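Local coordinates for peroxisomal fatty acid beta-oxidation multifunctional protein MFP2 (Arabidopsis thaliana, PDB 2WTB) that carries out successive steps of peroxisomal fatty acid beta-oxidation during seed germination, combining enoyl-CoA hydratase and 3-hydroxyacyl-CoA dehydrogenase activities in one chain, at residues 327-332 against 357-362; 331-336 against 371-376; 422-427 against 474-479; 449-454 against 497-502. One frame throughout, in Å; residues are numbered along the deposited sequence.

How the interactions relate
All but one of the segments fall within the NAD-binding region of the dehydrogenase; the exception, 497-502, starts the first helix of its C-terminal domain. Interactions 1 and 2 share helix 322-332 and have centres 8 Å apart, 1 placing helix 345-361 against its flank and 2 placing helix 372-375 against its end. Both close along the chain before interactions 3 and 4 open. These last two alternate their segments and start from neighbouring strands, 422-425 and 445-450, with centres 15 Å apart. Interactions 1 and 2 thus belong to the helical layer beside the Rossmann-type sheet, interaction 3 joins helix to sheet, and interaction 4 joins the two dehydrogenase domains.

Interaction 1: 327-332 against 357-362; sequences IATALI and ANLQSR
T329 and N358 mark the closest backbone approach, 7.3 Å between their CA atoms, where helix segments 327-332 and 357-361 cross at -55° with their axes 10.7 Å apart. At that separation the backbones do not touch, and side chains bridge the gap. N358 reaches across with its amide, ND2 giving a nearly straight (170°) but weak hydrogen bond of 3.5 Å to T329 OG1. The threonine hydroxyl lies beside its own backbone N (chi1 -68°), a position that lets it also bond to the carbonyl O of S325 one turn earlier. Threonine suits a buried helix face for this reason: its hydroxyl is satisfied within the helix while its methyl remains for packing. That methyl, CG2, meets CD1 of L359 at 4.0 Å, the methyls passing side by side with one chain running against the other. The other leucine methyl, CD2, lies 4.3 Å from I332 CD1, a looser apolar touch. H455 covers the polar side, against T329 and N358, while F373 and T376 flank L359. Helix 322-332 in turn rests on strands 315-318 and 338-341, which it connects in the beta-alpha-beta start of the Rossmann-type fold.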
loop_
_atom_site.group_PDB
_atom_site.type_symbol
_atom_site.label_atom_id
_atom_site.label_comp_id
_atom_site.label_asym_id
_atom_site.label_seq_id
_atom_site.Cartn_x
_atom_site.Cartn_y
_atom_site.Cartn_z
ATOM N N ILE A 327 1.517 14.416 -13.726
ATOM C CA ILE A 327 0.892 15.102 -12.601
ATOM C C ILE A 327 -0.530 15.518 -12.954
ATOM O O ILE A 327 -1.485 15.161 -12.262
ATOM C CB ILE A 327 1.681 16.364 -12.199
ATOM C CG1 ILE A 327 3.185 16.084 -12.188
ATOM C CG2 ILE A 327 1.212 16.877 -10.845
ATOM C CD1 ILE A 327 3.605 15.055 -11.175
ATOM N N ALA A 328 -0.659 16.276 -14.038
ATOM C CA ALA A 328 -1.957 16.757 -14.494
ATOM C C ALA A 328 -2.981 15.629 -14.533
ATOM O O ALA A 328 -4.127 15.806 -14.121
ATOM C CB ALA A 328 -1.826 17.409 -15.859
ATOM N N THR A 329 -2.560 14.469 -15.028
ATOM C CA THR A 329 -3.433 13.303 -15.100
ATOM C C THR A 329 -3.963 12.929 -13.720
ATOM O O THR A 329 -5.169 12.772 -13.531
ATOM C CB THR A 329 -2.705 12.087 -15.708
ATOM O OG1 THR A 329 -2.421 12.338 -17.090
ATOM C CG2 THR A 329 -3.565 10.838 -15.590
ATOM N N ALA A 330 -3.053 12.790 -12.761
ATOM C CA ALA A 330 -3.421 12.435 -11.395
ATOM C C ALA A 330 -4.390 13.446 -10.786
ATOM O O ALA A 330 -5.310 13.077 -10.055
ATOM C CB ALA A 330 -2.176 12.309 -10.532
ATOM N N LEU A 331 -4.179 14.722 -11.096
ATOM C CA LEU A 331 -4.985 15.796 -10.524
ATOM C C LEU A 331 -6.419 15.830 -11.059
ATOM O O LEU A 331 -7.372 15.820 -10.281
ATOM C CB LEU A 331 -4.299 17.151 -10.729
ATOM C CG LEU A 331 -3.094 17.453 -9.832
ATOM C CD1 LEU A 331 -2.309 18.648 -10.354
ATOM C CD2 LEU A 331 -3.535 17.686 -8.395
ATOM N N ILE A 332 -6.572 15.872 -12.380
ATOM C CA ILE A 332 -7.903 15.895 -12.985
ATOM C C ILE A 332 -8.677 14.608 -12.705
ATOM O O ILE A 332 -9.907 14.616 -12.643
ATOM C CB ILE A 332 -7.854 16.142 -14.509
ATOM C CG1 ILE A 332 -7.014 15.067 -15.203
ATOM C CG2 ILE A 332 -7.313 17.532 -14.810
ATOM C CD1 ILE A 332 -6.953 15.223 -16.706
ATOM N N ALA A 357 -3.810 10.559 -23.881
ATOM C CA ALA A 357 -3.312 9.211 -24.129
ATOM C C ALA A 357 -3.321 8.380 -22.851
ATOM O O ALA A 357 -3.613 7.184 -22.877
ATOM C CB ALA A 357 -1.909 9.264 -24.722
ATOM N N ASN A 358 -3.000 9.020 -21.732
ATOM C CA ASN A 358 -2.988 8.343 -20.441
ATOM C C ASN A 358 -4.388 7.947 -19.990
ATOM O O ASN A 358 -4.568 6.944 -19.300
ATOM C CB ASN A 358 -2.324 9.222 -19.380
ATOM C CG ASN A 358 -0.839 9.406 -19.621
ATOM O OD1 ASN A 358 -0.198 8.590 -20.287
ATOM N ND2 ASN A 358 -0.280 10.480 -19.073
ATOM N N LEU A 359 -5.377 8.742 -20.384
ATOM C CA LEU A 359 -6.764 8.475 -20.021
ATOM C C LEU A 359 -7.402 7.456 -20.963
ATOM O O LEU A 359 -8.164 6.592 -20.531
ATOM C CB LEU A 359 -7.582 9.770 -20.001
ATOM C CG LEU A 359 -7.437 10.659 -18.761
ATOM C CD1 LEU A 359 -6.046 11.263 -18.678
ATOM C CD2 LEU A 359 -8.492 11.756 -18.755
ATOM N N GLN A 360 -7.084 7.562 -22.248
ATOM C CA GLN A 360 -7.607 6.633 -23.243
ATOM C C GLN A 360 -7.090 5.221 -22.994
ATOM O O GLN A 360 -7.751 4.239 -23.330
ATOM C CB GLN A 360 -7.234 7.090 -24.655
ATOM C CG GLN A 360 -7.937 8.362 -25.097
ATOM C CD GLN A 360 -7.380 8.915 -26.394
ATOM O OE1 GLN A 360 -6.337 8.471 -26.874
ATOM N NE2 GLN A 360 -8.071 9.895 -26.966
ATOM N N SER A 361 -5.905 5.129 -22.399
ATOM C CA SER A 361 -5.291 3.840 -22.098
ATOM C C SER A 361 -6.143 3.025 -21.127
ATOM O O SER A 361 -6.409 1.845 -21.363
ATOM C CB SER A 361 -3.884 4.038 -21.531
ATOM O OG SER A 361 -3.253 2.794 -21.282
ATOM N N ARG A 362 -6.569 3.658 -20.038
ATOM C CA ARG A 362 -7.382 2.980 -19.032
ATOM C C ARG A 362 -8.867 2.960 -19.397
ATOM O O ARG A 362 -9.720 2.673 -18.556
ATOM C CB ARG A 362 -7.180 3.606 -17.650
ATOM C CG ARG A 362 -7.235 5.123 -17.628
ATOM C CD ARG A 362 -7.592 5.630 -16.242
ATOM N NE ARG A 362 -6.860 4.924 -15.195
ATOM C CZ ARG A 362 -7.196 4.941 -13.909
ATOM N NH1 ARG A 362 -8.258 5.627 -13.509
ATOM N NH2 ARG A 362 -6.474 4.268 -13.024
#

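Interaction 2: 331-336 against 371-376; sequences LILSNY and EKFEKT
I332 and L333, which meet T376 and F373, lie in the Schellman motif that ends helix 322-332. I332 makes its approach with the chain CB, CG1, CD1: CG1 sits between the backbone N and the carbonyl carbon (chi1 58°), and CD1 comes to 3.6 Å from the carbonyl O of T376. CB of I332 is nearly as close to that same oxygen, at 3.8 Å, so an aliphatic surface lies against a main-chain carbonyl with no hydrogen bond across the contact; the CA atoms of I332 and T376, 6.1 Å apart, are the nearest of the two segments. The chain turns away next, in a type I turn from I332 to N335. N335 has positive phi (41°), which asparagine tolerates better than most residues, and serves as C-prime; the defining bonds, Y336 N to L331 O and N335 N to I332 O, are both weak. L333, inside the turn, reaches F373 with the end of its side chain, CD2 touching CE2 at 3.8 Å, at the ring edge and near its plane. One face of that ring is overlain by CG of K372, 4.2 Å above the plane and toward the rim. F373 also packs on L359 and R362, while Y336 touches V479 of helix 470-482.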
loop_
_atom_site.group_PDB
_atom_site.type_symbol
_atom_site.label_atom_id
_atom_site.label_comp_id
_atom_site.label_asym_id
_atom_site.label_seq_id
_atom_site.Cartn_x
_atom_site.Cartn_y
_atom_site.Cartn_z
ATOM N N LEU A 331 -4.179 14.722 -11.096
ATOM C CA LEU A 331 -4.985 15.796 -10.524
ATOM C C LEU A 331 -6.419 15.830 -11.059
ATOM O O LEU A 331 -7.372 15.820 -10.281
ATOM C CB LEU A 331 -4.299 17.151 -10.729
ATOM C CG LEU A 331 -3.094 17.453 -9.832
ATOM C CD1 LEU A 331 -2.309 18.648 -10.354
ATOM C CD2 LEU A 331 -3.535 17.686 -8.395
ATOM N N ILE A 332 -6.572 15.872 -12.380
ATOM C CA ILE A 332 -7.903 15.895 -12.985
ATOM C C ILE A 332 -8.677 14.608 -12.705
ATOM O O ILE A 332 -9.907 14.616 -12.643
ATOM C CB ILE A 332 -7.854 16.142 -14.509
ATOM C CG1 ILE A 332 -7.014 15.067 -15.203
ATOM C CG2 ILE A 332 -7.313 17.532 -14.810
ATOM C CD1 ILE A 332 -6.953 15.223 -16.706
ATOM N N LEU A 333 -7.954 13.505 -12.539
ATOM C CA LEU A 333 -8.576 12.236 -12.181
ATOM C C LEU A 333 -9.248 12.336 -10.816
ATOM O O LEU A 333 -10.059 11.484 -10.449
ATOM C CB LEU A 333 -7.547 11.104 -12.180
ATOM C CG LEU A 333 -7.148 10.533 -13.544
ATOM C CD1 LEU A 333 -6.184 9.361 -13.384
ATOM C CD2 LEU A 333 -8.380 10.114 -14.333
ATOM N N SER A 334 -8.903 13.381 -10.069
ATOM C CA SER A 334 -9.504 13.633 -8.763
ATOM C C SER A 334 -10.258 14.961 -8.763
ATOM O O SER A 334 -10.216 15.710 -7.788
ATOM C CB SER A 334 -8.434 13.637 -7.670
ATOM O OG SER A 334 -7.749 12.398 -7.619
ATOM N N ASN A 335 -10.958 15.232 -9.861
ATOM C CA ASN A 335 -11.675 16.494 -10.054
ATOM C C ASN A 335 -10.926 17.742 -9.584
ATOM O O ASN A 335 -11.440 18.525 -8.786
ATOM C CB ASN A 335 -13.093 16.442 -9.462
ATOM C CG ASN A 335 -13.133 15.834 -8.074
ATOM O OD1 ASN A 335 -12.914 14.634 -7.901
ATOM N ND2 ASN A 335 -13.435 16.657 -7.076
ATOM N N TYR A 336 -9.708 17.916 -10.087
ATOM C CA TYR A 336 -8.945 19.141 -9.873
ATOM C C TYR A 336 -8.816 19.897 -11.190
ATOM O O TYR A 336 -8.228 19.389 -12.144
ATOM C CB TYR A 336 -7.543 18.829 -9.344
ATOM C CG TYR A 336 -7.453 18.621 -7.849
ATOM C CD1 TYR A 336 -7.151 17.374 -7.320
ATOM C CD2 TYR A 336 -7.652 19.675 -6.967
ATOM C CE1 TYR A 336 -7.057 17.179 -5.956
ATOM C CE2 TYR A 336 -7.562 19.489 -5.599
ATOM C CZ TYR A 336 -7.264 18.240 -5.100
ATOM O OH TYR A 336 -7.173 18.048 -3.741
ATOM N N GLU A 371 -18.092 8.645 -21.021
ATOM C CA GLU A 371 -18.466 9.995 -20.625
ATOM C C GLU A 371 -17.633 10.434 -19.427
ATOM O O GLU A 371 -17.554 11.620 -19.110
ATOM C CB GLU A 371 -19.959 10.076 -20.301
ATOM C CG GLU A 371 -20.469 11.495 -20.095
ATOM C CD GLU A 371 -21.966 11.552 -19.863
ATOM O OE1 GLU A 371 -22.445 12.571 -19.322
ATOM O OE2 GLU A 371 -22.662 10.578 -20.218
ATOM N N LYS A 372 -17.010 9.464 -18.764
ATOM C CA LYS A 372 -16.112 9.753 -17.657
ATOM C C LYS A 372 -14.833 10.397 -18.174
ATOM O O LYS A 372 -14.531 11.547 -17.858
ATOM C CB LYS A 372 -15.776 8.475 -16.886
ATOM C CG LYS A 372 -14.813 8.673 -15.720
ATOM C CD LYS A 372 -15.544 9.008 -14.424
ATOM C CE LYS A 372 -16.150 10.402 -14.454
ATOM N NZ LYS A 372 -16.972 10.683 -13.243
ATOM N N PHE A 373 -14.085 9.648 -18.978
ATOM C CA PHE A 373 -12.827 10.138 -19.527
ATOM C C PHE A 373 -13.062 11.039 -20.733
ATOM O O PHE A 373 -12.289 11.039 -21.692
ATOM C CB PHE A 373 -11.900 8.975 -19.880
ATOM C CG PHE A 373 -11.521 8.130 -18.697
ATOM C CD1 PHE A 373 -12.145 6.916 -18.467
ATOM C CD2 PHE A 373 -10.555 8.561 -17.804
ATOM C CE1 PHE A 373 -11.804 6.141 -17.376
ATOM C CE2 PHE A 373 -10.209 7.791 -16.711
ATOM C CZ PHE A 373 -10.835 6.580 -16.496
ATOM N N GLU A 374 -14.148 11.802 -20.669
ATOM C CA GLU A 374 -14.450 12.825 -21.657
ATOM C C GLU A 374 -14.783 14.111 -20.917
ATOM O O GLU A 374 -14.542 15.212 -21.411
ATOM C CB GLU A 374 -15.627 12.398 -22.534
ATOM C CG GLU A 374 -16.081 13.459 -23.523
ATOM C CD GLU A 374 -17.281 13.020 -24.342
ATOM O OE1 GLU A 374 -17.902 13.882 -24.997
ATOM O OE2 GLU A 374 -17.603 11.813 -24.328
ATOM N N LYS A 375 -15.336 13.958 -19.718
ATOM C CA LYS A 375 -15.657 15.094 -18.865
ATOM C C LYS A 375 -14.422 15.549 -18.095
ATOM O O LYS A 375 -14.226 16.743 -17.866
ATOM C CB LYS A 375 -16.780 14.729 -17.891
ATOM N N THR A 376 -13.587 14.593 -17.701
ATOM C CA THR A 376 -12.365 14.906 -16.970
ATOM C C THR A 376 -11.363 15.632 -17.861
ATOM O O THR A 376 -10.368 16.171 -17.378
ATOM C CB THR A 376 -11.706 13.640 -16.396
ATOM O OG1 THR A 376 -11.282 12.791 -17.469
ATOM C CG2 THR A 376 -12.683 12.885 -15.511
#

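Interaction 3: 422-427 against 474-479; sequences ILASNT and VDLLDV
I422 opens the strand by sending CD1 onto D475 of helix 470-482, 3.8 Å from its CB and 4.0 Å from its OD2. The two side chains meet at a slant, and the methyl rests against both the CB and one carboxylate oxygen of the aspartate. Isoleucine reaches this far by its longer branch: CG1 beside the backbone N (chi1 -66°) and an extended chi2 (173°) carry CD1 out to the helix. The carboxylate is buried but well provided for: OD2 forms a salt bridge with R310, and OD1 accepts from NE2 of Q471, one turn earlier in the helix. L423 belongs to the other face of the sheet, packing on I445. A424 faces the helix again, and its CB lies 4.5 Å from CD2 of L476; a small residue here leaves room for the leucine, which also rests on M394 and V446. Strand 422-425 runs parallel to both its neighbours, 394-397 and 445-450, in the Rossmann-type sheet, and helix 470-482 packs over this part of it on its way from strand 459-464 to the parallel neighbour 486-491, a beta-alpha-beta crossover. Past A424 the segment leaves the helix, and S425 OG accepts the backbone N of T427 at 3.0 Å, forming an ST turn.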
loop_
_atom_site.group_PDB
_atom_site.type_symbol
_atom_site.label_atom_id
_atom_site.label_comp_id
_atom_site.label_asym_id
_atom_site.label_seq_id
_atom_site.Cartn_x
_atom_site.Cartn_y
_atom_site.Cartn_z
ATOM N N ILE A 422 0.422 28.187 -3.452
ATOM C CA ILE A 422 1.555 27.331 -3.111
ATOM C C ILE A 422 2.532 27.212 -4.278
ATOM O O ILE A 422 2.132 26.930 -5.407
ATOM C CB ILE A 422 1.091 25.928 -2.677
ATOM C CG1 ILE A 422 0.306 26.016 -1.367
ATOM C CG2 ILE A 422 2.281 24.996 -2.525
ATOM C CD1 ILE A 422 -0.324 24.716 -0.943
ATOM N N LEU A 423 3.811 27.440 -3.999
ATOM C CA LEU A 423 4.844 27.393 -5.028
ATOM C C LEU A 423 5.630 26.086 -4.961
ATOM O O LEU A 423 6.771 26.053 -4.500
ATOM C CB LEU A 423 5.783 28.596 -4.899
ATOM C CG LEU A 423 5.327 29.912 -5.541
ATOM C CD1 LEU A 423 3.811 30.062 -5.517
ATOM C CD2 LEU A 423 6.001 31.107 -4.876
ATOM N N ALA A 424 5.006 25.011 -5.429
ATOM C CA ALA A 424 5.590 23.681 -5.331
ATOM C C ALA A 424 6.407 23.321 -6.568
ATOM O O ALA A 424 6.108 23.768 -7.676
ATOM C CB ALA A 424 4.502 22.646 -5.091
ATOM N N SER A 425 7.438 22.507 -6.367
ATOM C CA SER A 425 8.287 22.055 -7.463
ATOM C C SER A 425 8.460 20.542 -7.466
ATOM O O SER A 425 8.581 19.915 -6.414
ATOM C CB SER A 425 9.657 22.726 -7.401
ATOM O OG SER A 425 10.574 22.072 -8.258
ATOM N N ASN A 426 8.474 19.969 -8.664
ATOM C CA ASN A 426 8.667 18.538 -8.846
ATOM C C ASN A 426 10.146 18.211 -9.066
ATOM O O ASN A 426 10.500 17.108 -9.485
ATOM C CB ASN A 426 7.818 18.049 -10.024
ATOM C CG ASN A 426 8.074 16.595 -10.375
ATOM O OD1 ASN A 426 7.916 15.703 -9.540
ATOM N ND2 ASN A 426 8.466 16.349 -11.619
ATOM N N THR A 427 11.007 19.181 -8.773
ATOM C CA THR A 427 12.445 19.013 -8.947
ATOM C C THR A 427 12.945 17.747 -8.262
ATOM O O THR A 427 12.365 17.289 -7.278
ATOM C CB THR A 427 13.226 20.221 -8.400
ATOM O OG1 THR A 427 14.633 20.015 -8.594
ATOM C CG2 THR A 427 12.941 20.409 -6.917
ATOM N N VAL A 474 0.670 20.992 5.527
ATOM C CA VAL A 474 -0.638 20.445 5.863
ATOM C C VAL A 474 -1.553 20.457 4.641
ATOM O O VAL A 474 -2.354 19.541 4.447
ATOM C CB VAL A 474 -1.291 21.229 7.021
ATOM C CG1 VAL A 474 -2.803 21.034 7.028
ATOM C CG2 VAL A 474 -0.675 20.821 8.353
ATOM N N ASP A 475 -1.426 21.491 3.817
ATOM C CA ASP A 475 -2.211 21.591 2.594
ATOM C C ASP A 475 -1.852 20.477 1.620
ATOM O O ASP A 475 -2.711 19.712 1.186
ATOM C CB ASP A 475 -1.997 22.951 1.927
ATOM C CG ASP A 475 -2.691 24.080 2.664
ATOM O OD1 ASP A 475 -3.642 23.802 3.425
ATOM O OD2 ASP A 475 -2.288 25.248 2.483
ATOM N N LEU A 476 -0.571 20.395 1.285
ATOM C CA LEU A 476 -0.074 19.409 0.334
ATOM C C LEU A 476 -0.305 17.994 0.851
ATOM O O LEU A 476 -0.720 17.107 0.108
ATOM C CB LEU A 476 1.415 19.645 0.078
ATOM C CG LEU A 476 1.940 19.237 -1.292
ATOM C CD1 LEU A 476 0.840 19.346 -2.324
ATOM C CD2 LEU A 476 3.124 20.103 -1.668
ATOM N N LEU A 477 -0.038 17.799 2.137
ATOM C CA LEU A 477 -0.274 16.525 2.800
ATOM C C LEU A 477 -1.697 16.045 2.536
ATOM O O LEU A 477 -1.947 14.846 2.402
ATOM C CB LEU A 477 -0.038 16.676 4.304
ATOM C CG LEU A 477 0.412 15.462 5.116
ATOM C CD1 LEU A 477 1.460 14.660 4.364
ATOM C CD2 LEU A 477 0.946 15.917 6.465
ATOM N N ASP A 478 -2.626 16.992 2.449
ATOM C CA ASP A 478 -4.034 16.673 2.245
ATOM C C ASP A 478 -4.346 16.419 0.776
ATOM O O ASP A 478 -5.168 15.562 0.447
ATOM C CB ASP A 478 -4.918 17.802 2.769
ATOM C CG ASP A 478 -6.333 17.348 3.044
ATOM O OD1 ASP A 478 -6.503 16.404 3.844
ATOM O OD2 ASP A 478 -7.272 17.936 2.466
ATOM N N VAL A 479 -3.698 17.175 -0.105
ATOM C CA VAL A 479 -3.867 16.983 -1.539
ATOM C C VAL A 479 -3.386 15.595 -1.946
ATOM O O VAL A 479 -4.020 14.916 -2.753
ATOM C CB VAL A 479 -3.102 18.046 -2.349
ATOM C CG1 VAL A 479 -2.889 17.574 -3.778
ATOM C CG2 VAL A 479 -3.853 19.363 -2.325
#

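Interaction 4: 449-454 against 497-502; sequences HFFSPA and AVNRMF
V498, which packs against F451, gives its backbone NH to OE2 of E461, and the same oxygen also takes the NH of A497, so two amides at the start of helix 498-514 converge on OE2 and hold the carboxylate in place. Just beyond, the F451 ring meets the valine by its far end: CZ lies 3.5 Å from CG2, and CE2 is 3.6 Å from CG1. Beta-branched valine suits the spot by offering two methyls to the phenyl end, CG1 anti to the backbone N (chi1 179°) and CG2 beside it. Ring and valine point at each other across the gap, a compact apolar pairing that L459 extends on either residue. The contact joins the NAD-binding domain, through the end of strand 445-450 and the loop after it, to the C-terminal domain; in this dehydrogenase family the active site lies between these two domains. N499, next on the helix, divides its amide between two partners, as asparagine can, turning ND2 to one ring and OD1 to the other. Its ND2 stands at the edge of the F451 ring, in plane, 4.0 Å from CE2. OD1 is 4.1 Å from CE1 of H449, a van der Waals approach with the amide and imidazole planes 87° apart. The imidazole NE2 bonds to S428 OG, and A657 and M662 of helix 651-662 touch V498 and N499 respectively.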
loop_
_atom_site.group_PDB
_atom_site.type_symbol
_atom_site.label_atom_id
_atom_site.label_comp_id
_atom_site.label_asym_id
_atom_site.label_seq_id
_atom_site.Cartn_x
_atom_site.Cartn_y
_atom_site.Cartn_z
ATOM N N HIS A 449 7.380 15.918 -4.892
ATOM C CA HIS A 449 8.173 14.988 -5.683
ATOM C C HIS A 449 7.391 13.735 -6.050
ATOM O O HIS A 449 6.991 12.964 -5.180
ATOM C CB HIS A 449 9.453 14.613 -4.935
ATOM C CG HIS A 449 10.448 13.880 -5.776
ATOM N ND1 HIS A 449 10.782 12.562 -5.556
ATOM C CD2 HIS A 449 11.178 14.280 -6.844
ATOM C CE1 HIS A 449 11.679 12.183 -6.447
ATOM N NE2 HIS A 449 11.936 13.206 -7.242
ATOM N N PHE A 450 7.175 13.543 -7.348
ATOM C CA PHE A 450 6.455 12.376 -7.847
ATOM C C PHE A 450 7.410 11.392 -8.507
ATOM O O PHE A 450 8.525 11.748 -8.890
ATOM C CB PHE A 450 5.384 12.789 -8.858
ATOM C CG PHE A 450 4.238 13.552 -8.261
ATOM C CD1 PHE A 450 4.354 14.908 -7.991
ATOM C CD2 PHE A 450 3.036 12.920 -7.990
ATOM C CE1 PHE A 450 3.296 15.614 -7.451
ATOM C CE2 PHE A 450 1.974 13.622 -7.450
ATOM C CZ PHE A 450 2.105 14.971 -7.180
ATOM N N PHE A 451 6.961 10.152 -8.647
ATOM C CA PHE A 451 7.746 9.136 -9.330
ATOM C C PHE A 451 7.003 8.661 -10.569
ATOM O O PHE A 451 5.830 8.297 -10.499
ATOM C CB PHE A 451 8.038 7.968 -8.388
ATOM C CG PHE A 451 8.733 8.376 -7.121
ATOM C CD1 PHE A 451 8.017 8.919 -6.066
ATOM C CD2 PHE A 451 10.105 8.225 -6.987
ATOM C CE1 PHE A 451 8.653 9.299 -4.901
ATOM C CE2 PHE A 451 10.749 8.602 -5.821
ATOM C CZ PHE A 451 10.022 9.141 -4.778
ATOM N N SER A 452 7.686 8.682 -11.709
ATOM C CA SER A 452 7.083 8.261 -12.967
ATOM C C SER A 452 6.801 6.762 -12.953
ATOM O O SER A 452 7.626 5.980 -12.481
ATOM C CB SER A 452 7.998 8.615 -14.141
ATOM O OG SER A 452 7.404 8.260 -15.376
ATOM N N PRO A 453 5.626 6.357 -13.465
ATOM C CA PRO A 453 4.573 7.244 -13.977
ATOM C C PRO A 453 3.833 7.961 -12.849
ATOM O O PRO A 453 3.397 7.322 -11.890
ATOM C CB PRO A 453 3.619 6.283 -14.701
ATOM C CG PRO A 453 4.394 5.021 -14.891
ATOM C CD PRO A 453 5.308 4.943 -13.715
ATOM N N ALA A 454 3.690 9.275 -12.977
ATOM C CA ALA A 454 3.104 10.098 -11.922
ATOM C C ALA A 454 1.698 9.663 -11.511
ATOM O O ALA A 454 1.291 9.866 -10.366
ATOM C CB ALA A 454 3.105 11.563 -12.336
ATOM N N ALA A 497 14.733 11.480 0.276
ATOM C CA ALA A 497 14.695 10.218 1.013
ATOM C C ALA A 497 14.810 8.991 0.110
ATOM O O ALA A 497 15.722 8.183 0.265
ATOM C CB ALA A 497 13.433 10.130 1.857
ATOM N N VAL A 498 13.879 8.860 -0.830
ATOM C CA VAL A 498 13.791 7.667 -1.671
ATOM C C VAL A 498 15.036 7.435 -2.528
ATOM O O VAL A 498 15.696 6.405 -2.408
ATOM C CB VAL A 498 12.551 7.716 -2.582
ATOM C CG1 VAL A 498 12.495 6.482 -3.466
ATOM C CG2 VAL A 498 11.288 7.842 -1.745
ATOM N N ASN A 499 15.348 8.392 -3.395
ATOM C CA ASN A 499 16.491 8.264 -4.291
ATOM C C ASN A 499 17.832 8.220 -3.566
ATOM O O ASN A 499 18.721 7.464 -3.948
ATOM C CB ASN A 499 16.488 9.383 -5.333
ATOM C CG ASN A 499 15.378 9.221 -6.349
ATOM O OD1 ASN A 499 15.157 10.094 -7.189
ATOM N ND2 ASN A 499 14.672 8.099 -6.278
ATOM N N ARG A 500 17.978 9.031 -2.524
ATOM C CA ARG A 500 19.207 9.028 -1.738
ATOM C C ARG A 500 19.390 7.691 -1.029
ATOM O O ARG A 500 20.509 7.228 -0.823
ATOM C CB ARG A 500 19.199 10.157 -0.708
ATOM C CG ARG A 500 20.411 10.134 0.206
ATOM C CD ARG A 500 20.289 11.132 1.339
ATOM N NE ARG A 500 21.394 11.000 2.284
ATOM C CZ ARG A 500 21.495 11.687 3.416
ATOM N NH1 ARG A 500 20.555 12.561 3.748
ATOM N NH2 ARG A 500 22.535 11.499 4.216
ATOM N N MET A 501 18.273 7.081 -0.658
ATOM C CA MET A 501 18.271 5.829 0.078
ATOM C C MET A 501 18.843 4.695 -0.765
ATOM O O MET A 501 19.648 3.893 -0.288
ATOM C CB MET A 501 16.839 5.488 0.474
ATOM C CG MET A 501 16.684 4.817 1.816
ATOM S SD MET A 501 14.938 4.568 2.178
ATOM C CE MET A 501 15.018 4.141 3.910
ATOM N N PHE A 502 18.425 4.639 -2.026
ATOM C CA PHE A 502 18.757 3.517 -2.897
ATOM C C PHE A 502 19.871 3.801 -3.900
ATOM O O PHE A 502 20.108 3.003 -4.808
ATOM C CB PHE A 502 17.506 3.033 -3.638
ATOM C CG PHE A 502 16.614 2.159 -2.808
ATOM C CD1 PHE A 502 16.810 0.790 -2.768
ATOM C CD2 PHE A 502 15.586 2.704 -2.061
ATOM C CE1 PHE A 502 15.994 -0.020 -2.002
ATOM C CE2 PHE A 502 14.767 1.899 -1.295
ATOM C CZ PHE A 502 14.971 0.536 -1.266
#